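PDB 1GL4: nidogen-1 from Mus musculus, which binds laminin, collagen IV and perlecan in basement membranes and probably takes part in interactions between cells and the extracellular matrix. Local coordinates for residues T37-Q42 with G131-R136; G47-V52 with H77-M82; N53-G58 with F71-L76; H84-T89 with A270-I275. One frame throughout, in Å; residues are numbered along the deposited sequence.

Contact 1. Residues T37-Q42 with G131-R136; sequences TGNGRQ and GGEFTR
Asn39 lays its amide against Gly131, with OD1 3.6 Å from Gly131 CA. Its CG sits between the backbone N and the carbonyl carbon (chi1 71°), which also turns OD1 back to its own chain. There Asn39 OD1 takes the backbone N-H of Gln42 at 3.1 Å, nearly in line with the C=O bond, an Asx motif that folds the turn. A side chain at Gly131 would run into this OD1, and the positive phi of Gly131 suits glycine as well. Arg41 comes next and grips Glu133 side-on. Arg41 NE donates to Glu133 OE1 at 3.2 Å on the syn side, and Arg41 NH2 reaches Glu133 OE2 at 3.1 Å. The guanidinium and carboxylate lie nearly coplanar, 13° apart. The Arg41 chain bends at chi3 (54°) to present this edge. Gln42 bends at chi2, packs CB and CG on Gly131 O, and sends NE2 to Glu133 OE2 at 3.1 Å. This donor stands above the carboxylate plane, on the face opposite to Arg41 NH2. The OE1 of Gln42 is taken by the backbone N of Ile158. The contact joins the EGF-like domain, at 37-42, to the start of strand 133-142 of the G2 beta-barrel. Three firm N-H donors hold the Glu133 carboxylate across this surface junction, which fixes its rotation and would probably favour its charged form.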
loop_
_atom_site.group_PDB
_atom_site.type_symbol
_atom_site.label_atom_id
_atom_site.label_comp_id
_atom_site.label_asym_id
_atom_site.label_seq_id
_atom_site.Cartn_x
_atom_site.Cartn_y
_atom_site.Cartn_z
ATOM N N THR A 37 5.662 -17.419 -1.200
ATOM C CA THR A 37 6.664 -16.500 -0.657
ATOM C C THR A 37 6.313 -16.156 0.786
ATOM O O THR A 37 5.146 -16.207 1.178
ATOM C CB THR A 37 6.773 -15.195 -1.491
ATOM O OG1 THR A 37 5.523 -14.495 -1.469
ATOM C CG2 THR A 37 7.134 -15.519 -2.928
ATOM N N GLY A 38 7.330 -15.815 1.574
ATOM C CA GLY A 38 7.112 -15.488 2.972
ATOM C C GLY A 38 8.300 -15.920 3.813
ATOM O O GLY A 38 9.363 -16.219 3.274
ATOM N N ASN A 39 8.120 -15.979 5.129
ATOM C CA ASN A 39 9.211 -16.365 6.022
ATOM C C ASN A 39 9.048 -17.731 6.690
ATOM O O ASN A 39 9.680 -17.999 7.710
ATOM C CB ASN A 39 9.391 -15.299 7.105
ATOM C CG ASN A 39 8.255 -15.292 8.108
ATOM O OD1 ASN A 39 7.215 -15.923 7.897
ATOM N ND2 ASN A 39 8.443 -14.567 9.206
ATOM N N GLY A 40 8.208 -18.596 6.130
ATOM C CA GLY A 40 8.027 -19.911 6.728
ATOM C C GLY A 40 6.862 -19.979 7.698
ATOM O O GLY A 40 6.071 -20.926 7.657
ATOM N N ARG A 41 6.759 -18.987 8.581
ATOM C CA ARG A 41 5.667 -18.931 9.548
ATOM C C ARG A 41 4.406 -18.425 8.854
ATOM O O ARG A 41 3.287 -18.760 9.247
ATOM C CB ARG A 41 6.026 -17.995 10.709
ATOM C CG ARG A 41 7.016 -18.575 11.715
ATOM C CD ARG A 41 7.453 -17.518 12.721
ATOM N NE ARG A 41 6.310 -16.883 13.372
ATOM C CZ ARG A 41 5.580 -17.444 14.330
ATOM N NH1 ARG A 41 5.872 -18.664 14.766
ATOM N NH2 ARG A 41 4.546 -16.788 14.843
ATOM N N GLN A 42 4.608 -17.615 7.818
ATOM C CA GLN A 42 3.518 -17.036 7.033
ATOM C C GLN A 42 3.925 -17.137 5.558
ATOM O O GLN A 42 5.034 -16.727 5.186
ATOM C CB GLN A 42 3.318 -15.558 7.404
ATOM C CG GLN A 42 3.214 -15.245 8.903
ATOM C CD GLN A 42 1.885 -15.641 9.515
ATOM O OE1 GLN A 42 0.870 -15.709 8.829
ATOM N NE2 GLN A 42 1.881 -15.879 10.824
ATOM N N GLY A 131 7.305 -11.792 7.002
ATOM C CA GLY A 131 6.118 -12.628 7.037
ATOM C C GLY A 131 4.910 -11.830 7.514
ATOM O O GLY A 131 3.901 -12.400 7.938
ATOM N N GLY A 132 5.006 -10.505 7.452
ATOM C CA GLY A 132 3.895 -9.675 7.885
ATOM C C GLY A 132 3.727 -9.628 9.394
ATOM O O GLY A 132 2.654 -9.300 9.895
ATOM N N GLU A 133 4.785 -9.983 10.118
ATOM C CA GLU A 133 4.779 -9.953 11.576
ATOM C C GLU A 133 5.884 -8.985 11.983
ATOM O O GLU A 133 7.052 -9.359 12.019
ATOM C CB GLU A 133 5.081 -11.349 12.146
ATOM C CG GLU A 133 4.081 -12.436 11.751
ATOM C CD GLU A 133 4.546 -13.837 12.145
ATOM O OE1 GLU A 133 5.664 -14.241 11.759
ATOM O OE2 GLU A 133 3.791 -14.541 12.834
ATOM N N PHE A 134 5.527 -7.735 12.266
ATOM C CA PHE A 134 6.528 -6.742 12.649
ATOM C C PHE A 134 5.904 -5.489 13.245
ATOM O O PHE A 134 4.687 -5.299 13.191
ATOM C CB PHE A 134 7.398 -6.360 11.432
ATOM C CG PHE A 134 6.651 -5.625 10.328
ATOM C CD1 PHE A 134 6.677 -4.232 10.252
ATOM C CD2 PHE A 134 5.951 -6.333 9.350
ATOM C CE1 PHE A 134 6.022 -3.556 9.221
ATOM C CE2 PHE A 134 5.291 -5.666 8.311
ATOM C CZ PHE A 134 5.326 -4.272 8.244
ATOM N N THR A 135 6.750 -4.650 13.835
ATOM C CA THR A 135 6.312 -3.390 14.428
ATOM C C THR A 135 7.003 -2.261 13.669
ATOM O O THR A 135 8.194 -2.352 13.365
ATOM C CB THR A 135 6.725 -3.276 15.911
ATOM O OG1 THR A 135 6.133 -4.343 16.661
ATOM C CG2 THR A 135 6.268 -1.938 16.487
ATOM N N ARG A 136 6.252 -1.208 13.365
ATOM C CA ARG A 136 6.779 -0.053 12.651
ATOM C C ARG A 136 6.604 1.201 13.498
ATOM O O ARG A 136 5.478 1.562 13.847
ATOM C CB ARG A 136 6.040 0.148 11.321
ATOM C CG ARG A 136 6.532 1.352 10.501
ATOM C CD ARG A 136 5.440 1.931 9.588
ATOM N NE ARG A 136 5.983 2.839 8.574
ATOM C CZ ARG A 136 5.243 3.536 7.713
ATOM N NH1 ARG A 136 3.917 3.444 7.741
ATOM N NH2 ARG A 136 5.831 4.306 6.798
#

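Contact 2. Residues G47-V52 with H77-M82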
loop_
_atom_site.group_PDB
_atom_site.type_symbol
_atom_site.label_atom_id
_atom_site.label_comp_id
_atom_site.label_asym_id
_atom_site.label_seq_id
_atom_site.Cartn_x
_atom_site.Cartn_y
_atom_site.Cartn_z
ATOM N N GLY A 47 1.874 -14.493 -7.295
ATOM C CA GLY A 47 0.893 -13.933 -8.216
ATOM C C GLY A 47 -0.543 -13.818 -7.716
ATOM O O GLY A 47 -1.462 -13.516 -8.487
ATOM N N SER A 48 -0.746 -14.030 -6.422
ATOM C CA SER A 48 -2.087 -13.980 -5.854
ATOM C C SER A 48 -2.487 -12.638 -5.248
ATOM O O SER A 48 -1.638 -11.876 -4.772
ATOM C CB SER A 48 -2.220 -15.045 -4.763
ATOM O OG SER A 48 -1.433 -14.701 -3.629
ATOM N N PRO A 49 -3.794 -12.326 -5.274
ATOM C CA PRO A 49 -4.293 -11.072 -4.699
ATOM C C PRO A 49 -4.270 -11.263 -3.177
ATOM O O PRO A 49 -4.504 -12.377 -2.689
ATOM C CB PRO A 49 -5.737 -10.990 -5.212
ATOM C CG PRO A 49 -5.719 -11.798 -6.473
ATOM C CD PRO A 49 -4.832 -12.975 -6.094
ATOM N N GLN A 50 -3.981 -10.199 -2.432
ATOM C CA GLN A 50 -3.960 -10.272 -0.971
ATOM C C GLN A 50 -4.626 -9.028 -0.397
ATOM O O GLN A 50 -4.575 -7.955 -1.001
ATOM C CB GLN A 50 -2.526 -10.366 -0.437
ATOM C CG GLN A 50 -1.772 -11.657 -0.782
ATOM C CD GLN A 50 -2.398 -12.904 -0.168
ATOM O OE1 GLN A 50 -2.822 -12.898 0.992
ATOM N NE2 GLN A 50 -2.439 -13.988 -0.940
ATOM N N ARG A 51 -5.252 -9.179 0.765
ATOM C CA ARG A 51 -5.922 -8.063 1.418
ATOM C C ARG A 51 -5.387 -7.845 2.828
ATOM O O ARG A 51 -5.028 -8.799 3.515
ATOM C CB ARG A 51 -7.431 -8.319 1.465
ATOM C CG ARG A 51 -8.079 -8.365 0.090
ATOM C CD ARG A 51 -9.578 -8.632 0.167
ATOM N NE ARG A 51 -9.878 -9.971 0.662
ATOM C CZ ARG A 51 -11.102 -10.486 0.737
ATOM N NH1 ARG A 51 -12.152 -9.774 0.346
ATOM N NH2 ARG A 51 -11.275 -11.713 1.206
ATOM N N VAL A 52 -5.320 -6.579 3.240
ATOM C CA VAL A 52 -4.843 -6.207 4.568
ATOM C C VAL A 52 -5.957 -5.409 5.253
ATOM O O VAL A 52 -6.497 -4.469 4.670
ATOM C CB VAL A 52 -3.577 -5.320 4.487
ATOM C CG1 VAL A 52 -2.877 -5.290 5.839
ATOM C CG2 VAL A 52 -2.634 -5.841 3.409
ATOM N N HIS A 77 -8.454 -0.642 4.775
ATOM C CA HIS A 77 -8.532 -1.792 3.880
ATOM C C HIS A 77 -7.530 -1.571 2.743
ATOM O O HIS A 77 -7.535 -0.524 2.092
ATOM C CB HIS A 77 -9.946 -1.924 3.304
ATOM C CG HIS A 77 -10.124 -3.107 2.406
ATOM N ND1 HIS A 77 -10.249 -4.394 2.884
ATOM C CD2 HIS A 77 -10.163 -3.203 1.054
ATOM C CE1 HIS A 77 -10.357 -5.232 1.867
ATOM N NE2 HIS A 77 -10.307 -4.534 0.746
ATOM N N SER A 78 -6.668 -2.553 2.502
ATOM C CA SER A 78 -5.665 -2.420 1.455
ATOM C C SER A 78 -5.671 -3.652 0.542
ATOM O O SER A 78 -5.897 -4.769 1.003
ATOM C CB SER A 78 -4.292 -2.217 2.103
ATOM O OG SER A 78 -3.321 -1.817 1.160
ATOM N N TYR A 79 -5.424 -3.436 -0.749
ATOM C CA TYR A 79 -5.423 -4.504 -1.755
ATOM C C TYR A 79 -4.128 -4.479 -2.591
ATOM O O TYR A 79 -3.642 -3.403 -2.980
ATOM C CB TYR A 79 -6.642 -4.318 -2.684
ATOM C CG TYR A 79 -6.954 -5.465 -3.636
ATOM C CD1 TYR A 79 -7.862 -6.464 -3.279
ATOM C CD2 TYR A 79 -6.355 -5.543 -4.896
ATOM C CE1 TYR A 79 -8.168 -7.513 -4.153
ATOM C CE2 TYR A 79 -6.654 -6.592 -5.783
ATOM C CZ TYR A 79 -7.562 -7.570 -5.400
ATOM O OH TYR A 79 -7.878 -8.602 -6.255
ATOM N N VAL A 80 -3.573 -5.664 -2.855
ATOM C CA VAL A 80 -2.361 -5.807 -3.663
ATOM C C VAL A 80 -2.338 -7.173 -4.339
ATOM O O VAL A 80 -2.964 -8.121 -3.858
ATOM C CB VAL A 80 -1.072 -5.713 -2.808
ATOM C CG1 VAL A 80 -0.947 -4.353 -2.178
ATOM C CG2 VAL A 80 -1.094 -6.785 -1.734
ATOM N N VAL A 81 -1.624 -7.271 -5.456
ATOM C CA VAL A 81 -1.477 -8.536 -6.159
ATOM C C VAL A 81 0.017 -8.860 -6.162
ATOM O O VAL A 81 0.829 -8.073 -6.662
ATOM C CB VAL A 81 -1.973 -8.459 -7.622
ATOM C CG1 VAL A 81 -1.735 -9.806 -8.315
ATOM C CG2 VAL A 81 -3.463 -8.116 -7.657
ATOM N N MET A 82 0.384 -10.014 -5.609
ATOM C CA MET A 82 1.790 -10.392 -5.551
ATOM C C MET A 82 2.475 -10.250 -6.907
ATOM O O MET A 82 1.947 -10.678 -7.938
ATOM C CB MET A 82 1.951 -11.837 -5.049
ATOM C CG MET A 82 1.329 -12.119 -3.683
ATOM S SD MET A 82 1.918 -11.065 -2.327
ATOM C CE MET A 82 3.742 -11.217 -2.517
#
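Strands 49-52 and 77-81, arms of a G2 barrel hairpin, run antiparallel at 159°, their axes 4.6 Å apart, with Gln50 and Val80 as a hydrogen-bonded pair and Arg51 and Tyr79 as a non-hydrogen-bonded one. Gln50 N meets Val80 O at 2.7 Å. One more backbone bond extends the ladder past the strand end, from Met82 N to Ser48 O at 2.9 Å. On the face of Pro49, Arg51, Tyr79 and Val81, the Tyr79 side chain lies alongside Pro49, with OH 3.4 Å from Pro49 CB. Tyr79 has CG anti to the backbone N (chi1 -169°), which brings the ring over to the opposite strand. Arg51 CG packs 3.9 Å from Tyr79 CD1, while its CD reaches the edge of the His77 ring at CE1. Its guanidinium stands steeply to both rings. On the other face, Gln50 CG meets Met82 SD at 4.0 Å. Gln50 bends at chi2 (-64°), and NE2 donates to Ser48 OG at 3.0 Å with the oxygen in the amide plane. Ser48 OG is also bonded to Ala45 O. An alanine in place of Ser48 would probably leave Gln50 NE2 without this acceptor, its amide freer to turn, and Ala45 O without its hydroxyl partner. His77 and Tyr79 are involved in perlecan binding; His77 ND1 bonds to Asn53 OD1, and NE2 to a polar side chain on the chain of another protein. Strand 164-171 flanks 49-52, with Leu164 against Gln50 and Val52. Strand 86-92 borders 77-81, and Met82 packs on Val44 and Phe116.

Contact 3. Residues N53-G58 with F71-L76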
loop_
_atom_site.group_PDB
_atom_site.type_symbol
_atom_site.label_atom_id
_atom_site.label_comp_id
_atom_site.label_asym_id
_atom_site.label_seq_id
_atom_site.Cartn_x
_atom_site.Cartn_y
_atom_site.Cartn_z
ATOM N N ASN A 53 -6.299 -5.786 6.484
ATOM C CA ASN A 53 -7.361 -5.110 7.227
ATOM C C ASN A 53 -6.952 -4.754 8.651
ATOM O O ASN A 53 -6.168 -5.465 9.283
ATOM C CB ASN A 53 -8.613 -5.991 7.287
ATOM C CG ASN A 53 -9.296 -6.129 5.944
ATOM O OD1 ASN A 53 -9.786 -5.151 5.380
ATOM N ND2 ASN A 53 -9.331 -7.346 5.421
ATOM N N GLY A 54 -7.505 -3.657 9.159
ATOM C CA GLY A 54 -7.194 -3.237 10.510
ATOM C C GLY A 54 -7.932 -1.973 10.913
ATOM O O GLY A 54 -8.704 -1.414 10.134
ATOM N N LYS A 55 -7.687 -1.523 12.136
ATOM C CA LYS A 55 -8.326 -0.324 12.660
ATOM C C LYS A 55 -7.333 0.829 12.764
ATOM O O LYS A 55 -6.118 0.619 12.847
ATOM C CB LYS A 55 -8.917 -0.605 14.043
ATOM C CG LYS A 55 -10.116 -1.540 14.041
ATOM C CD LYS A 55 -11.322 -0.900 13.365
ATOM C CE LYS A 55 -12.560 -1.782 13.515
ATOM N NZ LYS A 55 -13.772 -1.163 12.899
ATOM N N VAL A 56 -7.862 2.050 12.760
ATOM C CA VAL A 56 -7.038 3.243 12.856
ATOM C C VAL A 56 -7.606 4.199 13.899
ATOM O O VAL A 56 -8.803 4.494 13.894
ATOM C CB VAL A 56 -6.980 4.011 11.516
ATOM C CG1 VAL A 56 -6.091 5.234 11.671
ATOM C CG2 VAL A 56 -6.468 3.099 10.397
ATOM N N LYS A 57 -6.748 4.674 14.797
ATOM C CA LYS A 57 -7.176 5.633 15.812
ATOM C C LYS A 57 -6.179 6.779 15.796
ATOM O O LYS A 57 -4.981 6.569 15.585
ATOM C CB LYS A 57 -7.216 5.003 17.214
ATOM C CG LYS A 57 -5.854 4.782 17.846
ATOM C CD LYS A 57 -5.949 4.477 19.348
ATOM C CE LYS A 57 -6.648 3.153 19.638
ATOM N NZ LYS A 57 -6.589 2.805 21.098
ATOM N N GLY A 58 -6.672 7.992 16.010
ATOM C CA GLY A 58 -5.785 9.136 16.007
ATOM C C GLY A 58 -6.189 10.267 16.938
ATOM O O GLY A 58 -7.346 10.386 17.340
ATOM N N PHE A 71 -10.322 10.360 16.536
ATOM C CA PHE A 71 -11.145 9.350 15.898
ATOM C C PHE A 71 -10.651 7.960 16.269
ATOM O O PHE A 71 -9.452 7.711 16.366
ATOM C CB PHE A 71 -11.190 9.550 14.376
ATOM C CG PHE A 71 -9.842 9.588 13.713
ATOM C CD1 PHE A 71 -9.217 8.414 13.306
ATOM C CD2 PHE A 71 -9.211 10.803 13.466
ATOM C CE1 PHE A 71 -7.982 8.448 12.659
ATOM C CE2 PHE A 71 -7.973 10.848 12.820
ATOM C CZ PHE A 71 -7.358 9.666 12.416
ATOM N N GLU A 72 -11.597 7.069 16.520
ATOM C CA GLU A 72 -11.285 5.701 16.891
ATOM C C GLU A 72 -12.204 4.770 16.112
ATOM O O GLU A 72 -13.277 5.176 15.662
ATOM C CB GLU A 72 -11.478 5.520 18.400
ATOM C CG GLU A 72 -10.543 6.401 19.231
ATOM C CD GLU A 72 -11.017 6.593 20.662
ATOM O OE1 GLU A 72 -12.154 7.073 20.851
ATOM O OE2 GLU A 72 -10.247 6.274 21.595
ATOM N N ASN A 73 -11.765 3.532 15.935
ATOM C CA ASN A 73 -12.543 2.532 15.216
ATOM C C ASN A 73 -12.691 2.812 13.719
ATOM O O ASN A 73 -13.631 2.332 13.084
ATOM C CB ASN A 73 -13.928 2.384 15.853
ATOM C CG ASN A 73 -14.692 1.195 15.306
ATOM O OD1 ASN A 73 -14.240 0.052 15.411
ATOM N ND2 ASN A 73 -15.854 1.456 14.717
ATOM N N THR A 74 -11.775 3.596 13.157
ATOM C CA THR A 74 -11.797 3.886 11.725
ATOM C C THR A 74 -11.201 2.659 11.026
ATOM O O THR A 74 -10.244 2.067 11.532
ATOM C CB THR A 74 -10.950 5.130 11.389
ATOM O OG1 THR A 74 -11.588 6.297 11.925
ATOM C CG2 THR A 74 -10.797 5.292 9.875
ATOM N N ASP A 75 -11.767 2.278 9.880
ATOM C CA ASP A 75 -11.295 1.110 9.127
ATOM C C ASP A 75 -10.210 1.390 8.088
ATOM O O ASP A 75 -10.204 2.444 7.451
ATOM C CB ASP A 75 -12.455 0.440 8.381
ATOM C CG ASP A 75 -13.507 -0.125 9.308
ATOM O OD1 ASP A 75 -13.164 -0.959 10.167
ATOM O OD2 ASP A 75 -14.686 0.264 9.167
ATOM N N LEU A 76 -9.303 0.430 7.918
ATOM C CA LEU A 76 -8.252 0.519 6.904
ATOM C C LEU A 76 -8.345 -0.773 6.095
ATOM O O LEU A 76 -8.350 -1.867 6.665
ATOM C CB LEU A 76 -6.855 0.641 7.536
ATOM C CG LEU A 76 -5.693 0.811 6.542
ATOM C CD1 LEU A 76 -4.511 1.461 7.234
ATOM C CD2 LEU A 76 -5.290 -0.539 5.946
HETATM O O HOH W 1 -11.116 -2.905 6.753
HETATM O O HOH W 2 -11.227 -2.809 9.752
HETATM O O HOH W 3 -7.706 5.014 22.557
#
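Lys55 reaches across an antiparallel beta hairpin of the G2 barrel to Asp75 and Asn73. Lys55 NZ makes a salt bridge to Asp75 OD1 at 2.8 Å, on the syn side but 33° out of the carboxylate plane. Lys55 NZ also meets Asn73 OD1 at 2.8 Å, from above the carbonyl plane. A bend at chi2 (-67°) lays the Lys55 chain alongside both partners. On the face opposite Lys55 and Asp75, Val56 divides its methyls: CG2 packs on Leu76 CB, and CG1 touches the edge of the Phe71 ring at CE1, 3.9 Å away. Backbone bonds pair Gly54 with Leu76 and Val56 with Thr74. The register then slips by one residue at a beta bulge before Gly58 pairs with Phe71. The chain turns a corner at Asn73, whose side chain then swings back to Lys55. Further out, water joins Gly54 O to Asp75 OD1, and another water links Lys57 NZ to Glu72 OE2. Strand 164-171 covers Val56 with Thr168 and Leu76 with Ile166, while Thr74 OG1 bonds to Thr93 O. Gly58 has no side chain, which lets Phe71 fold over it; Gly58 CA lies 4.1 Å from the ring centroid, 16° off the normal, a CH-pi contact.

Contact 4. Residues H84-T89 with A270-I275; sequences HGRSYT and ALSNSI
Gly85 O receives two N-H groups of Asn273. Asn273 N is 2.6 Å from Gly85 O, and Asn273 ND2 adds a weak bond to Gly85 O at 3.5 Å. Any side chain on Gly85 would clash with Asn273 O. Ser87 N donates to Leu271 O at 2.9 Å and Leu271 N returns a bond to Ser87 O, an antiparallel hydrogen-bonded pair. Arg86 supplies the side-chain donor. CG stands opposite the backbone N (chi1 -166°), and the chain stays extended to NE, which carries the guanidinium over to Ser272 and Ala270. Arg86 NH1 donates to Ser272 OG at 3.0 Å, with the oxygen 23° out of the guanidinium plane. NH1 is also bonded to Ser255 O, and NH2 to the backbone of another protein's chain. Ala270 CB lies over one guanidinium face, 3.7 Å from Arg86 NH2. A leucine in place of Arg86 would probably leave Ser272 OG and Ser255 O without this donor and take away the guanidinium face that covers the Ala270 methyl. Strand 248-261 pairs with the other edge of 270-275. Here an early strand, 86-92, pairs with the late strand 266-276 in the wall of the nidogen G2 beta-barrel, a fold of the GFP clan.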
loop_
_atom_site.group_PDB
_atom_site.type_symbol
_atom_site.label_atom_id
_atom_site.label_comp_id
_atom_site.label_asym_id
_atom_site.label_seq_id
_atom_site.Cartn_x
_atom_site.Cartn_y
_atom_site.Cartn_z
ATOM N N HIS A 84 2.947 -7.577 -8.653
ATOM C CA HIS A 84 2.500 -6.458 -9.484
ATOM C C HIS A 84 3.141 -5.159 -8.985
ATOM O O HIS A 84 3.406 -4.245 -9.765
ATOM C CB HIS A 84 0.972 -6.316 -9.467
ATOM C CG HIS A 84 0.261 -7.303 -10.345
ATOM N ND1 HIS A 84 -0.989 -7.062 -10.875
ATOM C CD2 HIS A 84 0.609 -8.548 -10.754
ATOM C CE1 HIS A 84 -1.382 -8.115 -11.571
ATOM N NE2 HIS A 84 -0.431 -9.031 -11.512
ATOM N N GLY A 85 3.361 -5.084 -7.676
ATOM C CA GLY A 85 3.992 -3.918 -7.082
ATOM C C GLY A 85 3.136 -2.703 -6.752
ATOM O O GLY A 85 3.670 -1.686 -6.300
ATOM N N ARG A 86 1.824 -2.778 -6.956
ATOM C CA ARG A 86 0.982 -1.624 -6.653
ATOM C C ARG A 86 0.064 -1.850 -5.449
ATOM O O ARG A 86 -0.697 -2.816 -5.408
ATOM C CB ARG A 86 0.160 -1.243 -7.886
ATOM C CG ARG A 86 -0.500 0.137 -7.799
ATOM C CD ARG A 86 -0.899 0.643 -9.184
ATOM N NE ARG A 86 -1.604 1.926 -9.138
ATOM C CZ ARG A 86 -1.061 3.081 -8.763
ATOM N NH1 ARG A 86 0.213 3.148 -8.394
ATOM N NH2 ARG A 86 -1.806 4.182 -8.756
ATOM N N SER A 87 0.144 -0.961 -4.463
ATOM C CA SER A 87 -0.697 -1.087 -3.279
ATOM C C SER A 87 -1.759 0.004 -3.267
ATOM O O SER A 87 -1.458 1.181 -3.487
ATOM C CB SER A 87 0.146 -1.011 -2.001
ATOM O OG SER A 87 0.782 0.247 -1.876
ATOM N N TYR A 88 -3.001 -0.403 -3.020
ATOM C CA TYR A 88 -4.142 0.510 -2.973
ATOM C C TYR A 88 -4.706 0.498 -1.555
ATOM O O TYR A 88 -5.120 -0.550 -1.059
ATOM C CB TYR A 88 -5.235 0.057 -3.943
ATOM C CG TYR A 88 -4.801 -0.120 -5.384
ATOM C CD1 TYR A 88 -4.041 -1.223 -5.775
ATOM C CD2 TYR A 88 -5.197 0.792 -6.368
ATOM C CE1 TYR A 88 -3.690 -1.422 -7.114
ATOM C CE2 TYR A 88 -4.853 0.604 -7.709
ATOM C CZ TYR A 88 -4.100 -0.509 -8.074
ATOM O OH TYR A 88 -3.762 -0.709 -9.395
ATOM N N THR A 89 -4.737 1.654 -0.900
ATOM C CA THR A 89 -5.239 1.717 0.470
ATOM C C THR A 89 -6.411 2.683 0.650
ATOM O O THR A 89 -6.415 3.785 0.095
ATOM C CB THR A 89 -4.104 2.125 1.454
ATOM O OG1 THR A 89 -3.037 1.170 1.381
ATOM C CG2 THR A 89 -4.625 2.180 2.888
ATOM N N ALA A 270 -2.371 5.438 -3.138
ATOM C CA ALA A 270 -1.973 4.402 -4.087
ATOM C C ALA A 270 -0.554 4.659 -4.582
ATOM O O ALA A 270 -0.184 5.800 -4.854
ATOM C CB ALA A 270 -2.941 4.361 -5.271
ATOM N N LEU A 271 0.247 3.600 -4.667
ATOM C CA LEU A 271 1.615 3.719 -5.154
ATOM C C LEU A 271 2.223 2.414 -5.682
ATOM O O LEU A 271 1.817 1.309 -5.293
ATOM C CB LEU A 271 2.531 4.334 -4.081
ATOM C CG LEU A 271 2.444 4.050 -2.580
ATOM C CD1 LEU A 271 3.573 4.811 -1.869
ATOM C CD2 LEU A 271 1.113 4.500 -2.021
ATOM N N SER A 272 3.193 2.559 -6.580
ATOM C CA SER A 272 3.878 1.422 -7.192
ATOM C C SER A 272 5.278 1.270 -6.601
ATOM O O SER A 272 5.986 2.260 -6.412
ATOM C CB SER A 272 3.936 1.618 -8.703
ATOM O OG SER A 272 2.620 1.614 -9.237
ATOM N N ASN A 273 5.679 0.028 -6.338
ATOM C CA ASN A 273 6.963 -0.246 -5.690
ATOM C C ASN A 273 7.813 -1.379 -6.267
ATOM O O ASN A 273 7.287 -2.420 -6.670
ATOM C CB ASN A 273 6.705 -0.576 -4.214
ATOM C CG ASN A 273 5.888 0.481 -3.515
ATOM O OD1 ASN A 273 6.427 1.307 -2.785
ATOM N ND2 ASN A 273 4.573 0.469 -3.745
ATOM N N SER A 274 9.130 -1.159 -6.271
ATOM C CA SER A 274 10.129 -2.139 -6.714
ATOM C C SER A 274 11.260 -2.116 -5.687
ATOM O O SER A 274 11.644 -1.045 -5.215
ATOM C CB SER A 274 10.700 -1.777 -8.088
ATOM O OG SER A 274 9.799 -2.126 -9.126
ATOM N N ILE A 275 11.792 -3.281 -5.334
ATOM C CA ILE A 275 12.881 -3.345 -4.358
ATOM C C ILE A 275 14.107 -4.016 -4.992
ATOM O O ILE A 275 13.994 -5.068 -5.630
ATOM C CB ILE A 275 12.441 -4.117 -3.073
ATOM C CG1 ILE A 275 13.482 -3.944 -1.967
ATOM C CG2 ILE A 275 12.255 -5.592 -3.369
ATOM C CD1 ILE A 275 13.478 -2.581 -1.325
#

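Overall arrangement
Contacts 2 and 3 are successive lengths of one hairpin, strands 49-62 and 69-81, with centres 19 Å apart. They meet where His77 ND1 lies 2.6 Å from Asn53 OD1, probably a hydrogen bond. Contact 4 lies beside contact 2 in the barrel wall: Tyr79 N lies 2.9 Å from Tyr88 O, and the centres of contacts 2 and 4 are 10 Å apart. Contact 1 stands at the EGF-like junction and touches contact 2 where Thr37 packs on Met82. The perlecan-binding residues His77 and Tyr79 lie in contact 2, and Arg268 is about 8 Å from His77 between side chains. The bound zinc is about 6 Å from the Asn53 side chain.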